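Local coordinates for FAD linked oxidase-like protein (Myceliophthora thermophila, PDB 5L6G) that oxidises the C1 hydroxyl of xylooligosaccharides to lactones, using a bicovalently bound FAD and passing the electrons to molecular oxygen to make hydrogen peroxide, at residues D471-T483 and Y487-V497. Numbering follows the deposited sequence.
Sequences DRLRRIKQQLDPT and YYPQAVEPAEV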
# COMPACT_ATOMS: atom_id res chain seq x y z
N ASP A 471 5.19 10.88 16.94
CA ASP A 471 5.18 11.02 18.40
C ASP A 471 3.85 10.57 19.00
O ASP A 471 3.82 9.82 19.98
CB ASP A 471 5.56 12.44 18.83
CG ASP A 471 7.08 12.69 18.73
OD1 ASP A 471 7.85 11.72 18.55
OD2 ASP A 471 7.51 13.87 18.83
N ARG A 472 2.74 10.97 18.40
CA ARG A 472 1.44 10.54 18.89
C ARG A 472 1.25 9.03 18.69
O ARG A 472 0.74 8.34 19.58
CB ARG A 472 0.32 11.31 18.21
CG ARG A 472 -1.04 10.90 18.70
CD ARG A 472 -2.10 11.76 18.08
NE ARG A 472 -3.44 11.31 18.44
CZ ARG A 472 -4.55 11.72 17.83
NH1 ARG A 472 -4.48 12.58 16.82
NH2 ARG A 472 -5.72 11.26 18.22
N LEU A 473 1.69 8.52 17.55
CA LEU A 473 1.68 7.06 17.32
C LEU A 473 2.42 6.30 18.42
O LEU A 473 1.95 5.25 18.84
CB LEU A 473 2.29 6.68 15.97
CG LEU A 473 1.40 6.93 14.74
CD1 LEU A 473 2.20 6.72 13.48
CD2 LEU A 473 0.20 6.01 14.75
N ARG A 474 3.57 6.81 18.84
CA ARG A 474 4.35 6.15 19.91
C ARG A 474 3.59 6.18 21.24
O ARG A 474 3.64 5.23 22.02
CB ARG A 474 5.72 6.79 20.06
CG ARG A 474 6.63 6.54 18.88
CD ARG A 474 8.07 6.92 19.16
NE ARG A 474 8.64 6.07 20.21
CZ ARG A 474 9.80 6.30 20.81
NH1 ARG A 474 10.54 7.35 20.48
NH2 ARG A 474 10.23 5.47 21.76
N ARG A 475 2.88 7.27 21.49
CA ARG A 475 2.09 7.38 22.71
C ARG A 475 0.95 6.37 22.72
O ARG A 475 0.74 5.70 23.72
CB ARG A 475 1.59 8.80 22.93
CG ARG A 475 2.71 9.77 23.26
CD ARG A 475 2.20 11.09 23.81
NE ARG A 475 1.38 11.81 22.84
CZ ARG A 475 1.85 12.62 21.89
NH1 ARG A 475 3.15 12.83 21.74
NH2 ARG A 475 0.99 13.23 21.08
N ILE A 476 0.24 6.26 21.60
CA ILE A 476 -0.87 5.30 21.49
C ILE A 476 -0.32 3.88 21.56
O ILE A 476 -0.93 2.99 22.12
CB ILE A 476 -1.70 5.54 20.21
CG1 ILE A 476 -2.38 6.91 20.29
CG2 ILE A 476 -2.80 4.51 20.05
CD1 ILE A 476 -2.97 7.37 18.99
N LYS A 477 0.86 3.67 21.00
CA LYS A 477 1.47 2.34 21.05
C LYS A 477 1.73 1.87 22.48
O LYS A 477 1.46 0.73 22.83
CB LYS A 477 2.76 2.33 20.23
CG LYS A 477 3.53 1.02 20.22
CD LYS A 477 2.79 -0.11 19.51
CE LYS A 477 3.65 -1.37 19.57
NZ LYS A 477 3.10 -2.45 18.72
N GLN A 478 2.27 2.75 23.31
CA GLN A 478 2.50 2.42 24.71
C GLN A 478 1.17 2.10 25.39
O GLN A 478 1.09 1.20 26.24
CB GLN A 478 3.24 3.57 25.40
CG GLN A 478 3.65 3.32 26.83
CD GLN A 478 2.52 3.51 27.81
OE1 GLN A 478 1.54 4.22 27.54
NE2 GLN A 478 2.61 2.85 28.96
N GLN A 479 0.10 2.79 25.00
CA GLN A 479 -1.20 2.58 25.63
C GLN A 479 -1.85 1.28 25.22
O GLN A 479 -2.52 0.66 26.05
CB GLN A 479 -2.16 3.72 25.32
CG GLN A 479 -1.84 5.03 26.03
CD GLN A 479 -2.64 6.18 25.44
OE1 GLN A 479 -3.00 6.16 24.28
NE2 GLN A 479 -2.92 7.19 26.25
N LEU A 480 -1.70 0.89 23.96
CA LEU A 480 -2.43 -0.26 23.42
C LEU A 480 -1.59 -1.53 23.31
O LEU A 480 -2.14 -2.62 23.41
CB LEU A 480 -3.06 0.07 22.07
CG LEU A 480 -4.16 1.15 22.09
CD1 LEU A 480 -4.74 1.33 20.69
CD2 LEU A 480 -5.27 0.81 23.05
N ASP A 481 -0.29 -1.40 23.10
CA ASP A 481 0.57 -2.58 22.98
C ASP A 481 1.94 -2.35 23.63
O ASP A 481 2.98 -2.43 22.96
CB ASP A 481 0.71 -2.97 21.52
CG ASP A 481 1.49 -4.27 21.33
OD1 ASP A 481 1.56 -5.06 22.29
OD2 ASP A 481 2.03 -4.49 20.23
N PRO A 482 1.94 -2.06 24.93
CA PRO A 482 3.19 -1.75 25.63
C PRO A 482 4.24 -2.86 25.60
O PRO A 482 5.44 -2.56 25.68
CB PRO A 482 2.75 -1.53 27.08
CG PRO A 482 1.49 -2.30 27.21
CD PRO A 482 0.81 -2.12 25.87
N THR A 483 3.82 -4.12 25.51
CA THR A 483 4.78 -5.22 25.45
C THR A 483 5.24 -5.50 24.01
O THR A 483 6.09 -6.35 23.79
CB THR A 483 4.23 -6.53 26.06
OG1 THR A 483 3.26 -7.11 25.19
CG2 THR A 483 3.61 -6.28 27.42
N TYR A 487 5.20 -6.85 17.39
CA TYR A 487 6.49 -6.38 16.94
C TYR A 487 6.82 -6.88 15.56
O TYR A 487 6.55 -8.02 15.22
CB TYR A 487 7.59 -6.84 17.93
CG TYR A 487 8.97 -6.55 17.40
CD1 TYR A 487 9.52 -5.30 17.54
CD2 TYR A 487 9.67 -7.52 16.68
CE1 TYR A 487 10.77 -5.02 17.03
CE2 TYR A 487 10.93 -7.25 16.17
CZ TYR A 487 11.47 -5.98 16.33
OH TYR A 487 12.71 -5.67 15.82
N TYR A 488 7.41 -6.00 14.76
CA TYR A 488 8.16 -6.38 13.60
C TYR A 488 9.28 -5.35 13.49
O TYR A 488 9.24 -4.36 14.20
CB TYR A 488 7.32 -6.49 12.34
CG TYR A 488 6.56 -5.25 11.93
CD1 TYR A 488 5.32 -4.95 12.47
CD2 TYR A 488 7.05 -4.43 10.94
CE1 TYR A 488 4.58 -3.84 12.05
CE2 TYR A 488 6.34 -3.32 10.52
CZ TYR A 488 5.11 -3.03 11.08
OH TYR A 488 4.41 -1.93 10.61
N PRO A 489 10.29 -5.61 12.65
CA PRO A 489 11.52 -4.79 12.73
C PRO A 489 11.36 -3.30 12.40
O PRO A 489 12.24 -2.52 12.74
CB PRO A 489 12.45 -5.49 11.75
CG PRO A 489 12.04 -6.93 11.87
CD PRO A 489 10.54 -6.84 11.88
N GLN A 490 10.26 -2.92 11.76
CA GLN A 490 9.95 -1.51 11.57
C GLN A 490 8.68 -1.06 12.27
O GLN A 490 8.06 -0.07 11.87
CB GLN A 490 9.91 -1.17 10.08
CG GLN A 490 11.26 -1.41 9.42
CD GLN A 490 11.27 -1.05 7.95
OE1 GLN A 490 10.23 -1.02 7.30
NE2 GLN A 490 12.46 -0.81 7.41
N ALA A 491 8.31 -1.76 13.35
CA ALA A 491 7.17 -1.35 14.15
C ALA A 491 7.46 -0.07 14.92
O ALA A 491 8.60 0.21 15.34
CB ALA A 491 6.75 -2.44 15.12
N VAL A 492 6.39 0.69 15.13
CA VAL A 492 6.42 1.84 16.00
C VAL A 492 6.86 1.40 17.40
O VAL A 492 6.33 0.43 17.93
CB VAL A 492 5.04 2.50 16.08
CG1 VAL A 492 5.02 3.56 17.16
CG2 VAL A 492 4.69 3.10 14.71
N GLU A 493 7.78 2.14 17.99
CA GLU A 493 8.23 1.90 19.36
C GLU A 493 7.30 2.56 20.38
O GLU A 493 6.97 3.74 20.24
CB GLU A 493 9.60 2.51 19.59
CG GLU A 493 10.73 1.83 18.86
CD GLU A 493 12.03 2.54 19.11
OE1 GLU A 493 12.54 2.44 20.26
OE2 GLU A 493 12.54 3.18 18.17
N PRO A 494 6.94 1.84 21.45
CA PRO A 494 6.15 2.53 22.47
C PRO A 494 6.90 3.76 22.97
O PRO A 494 8.13 3.75 23.05
CB PRO A 494 6.01 1.50 23.60
CG PRO A 494 6.34 0.18 22.99
CD PRO A 494 7.22 0.44 21.80
N ALA A 495 6.16 4.82 23.27
CA ALA A 495 6.75 5.97 23.93
C ALA A 495 7.24 5.50 25.30
O ALA A 495 6.64 4.60 25.90
CB ALA A 495 5.72 7.09 24.08
N GLU A 496 8.34 6.08 25.75
CA GLU A 496 8.83 5.82 27.10
C GLU A 496 7.99 6.60 28.08
O GLU A 496 7.62 7.74 27.81
CB GLU A 496 10.29 6.25 27.23
CG GLU A 496 11.26 5.53 26.31
CD GLU A 496 12.71 5.89 26.60
OE1 GLU A 496 12.96 6.65 27.58
OE2 GLU A 496 13.61 5.43 25.87
N VAL A 497 7.66 5.99 29.21
CA VAL A 497 6.98 6.69 30.30
C VAL A 497 7.70 6.40 31.62
O VAL A 497 8.91 6.18 31.64
CB VAL A 497 5.48 6.32 30.39
CG1 VAL A 497 4.71 6.94 29.23
CG2 VAL A 497 5.29 4.81 30.43
OXT VAL A 497 7.09 6.38 32.69
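Arg474 and Ala495 show how a chain end without regular secondary structure can be tied to a helix: in the berberine-bridge-enzyme-like C-terminal region of this flavin oxidase, residues 492-497 of the tail run back along helix 470-480, the last helix of the chain. Three hydrogen bonds do the tying, and all involve Arg474. Its backbone O, already taking the helical bond from Gln478 N, accepts a second from Ala495 N at 2.8 Å; the two donors arrive from opposite faces of the carbonyl plane. The side chain supplies the other two. With CG beside the backbone N and a bend at chi3 (65°), Arg474 NE meets Glu493 O at 2.9 Å, that oxygen lying at the guanidinium edge and in its plane, while Arg474 NH2 reaches Pro494 O at 3.0 Å, somewhat tilted from the plane. An alanine here would remove both donors and would probably leave the carbonyls of Glu493 and Pro494 without their mates and the tail less firmly held. The Glu493 carboxylate, its OE1 4.1 Å from Arg474 NH2 and well off the guanidinium plane, adds charge proximity alone. Apolar contacts fill in beside these bonds: Val492 CG1 packs 3.8 Å from Arg474 CG, and Pro494 CB rests on Gln478 CA. Other parts of the chain hold the tail too: Asn216 OD1 accepts from Val492 N and Gln462 OE1 from Glu493 N. Lys477, a buried residue, passes its methylenes along the Val492–Pro494 backbone, and its NZ, which also donates to Asn216 O, ends in a salt bridge, 2.8 Å from Asp481 OD2 and on the anti side of that carboxylate oxygen.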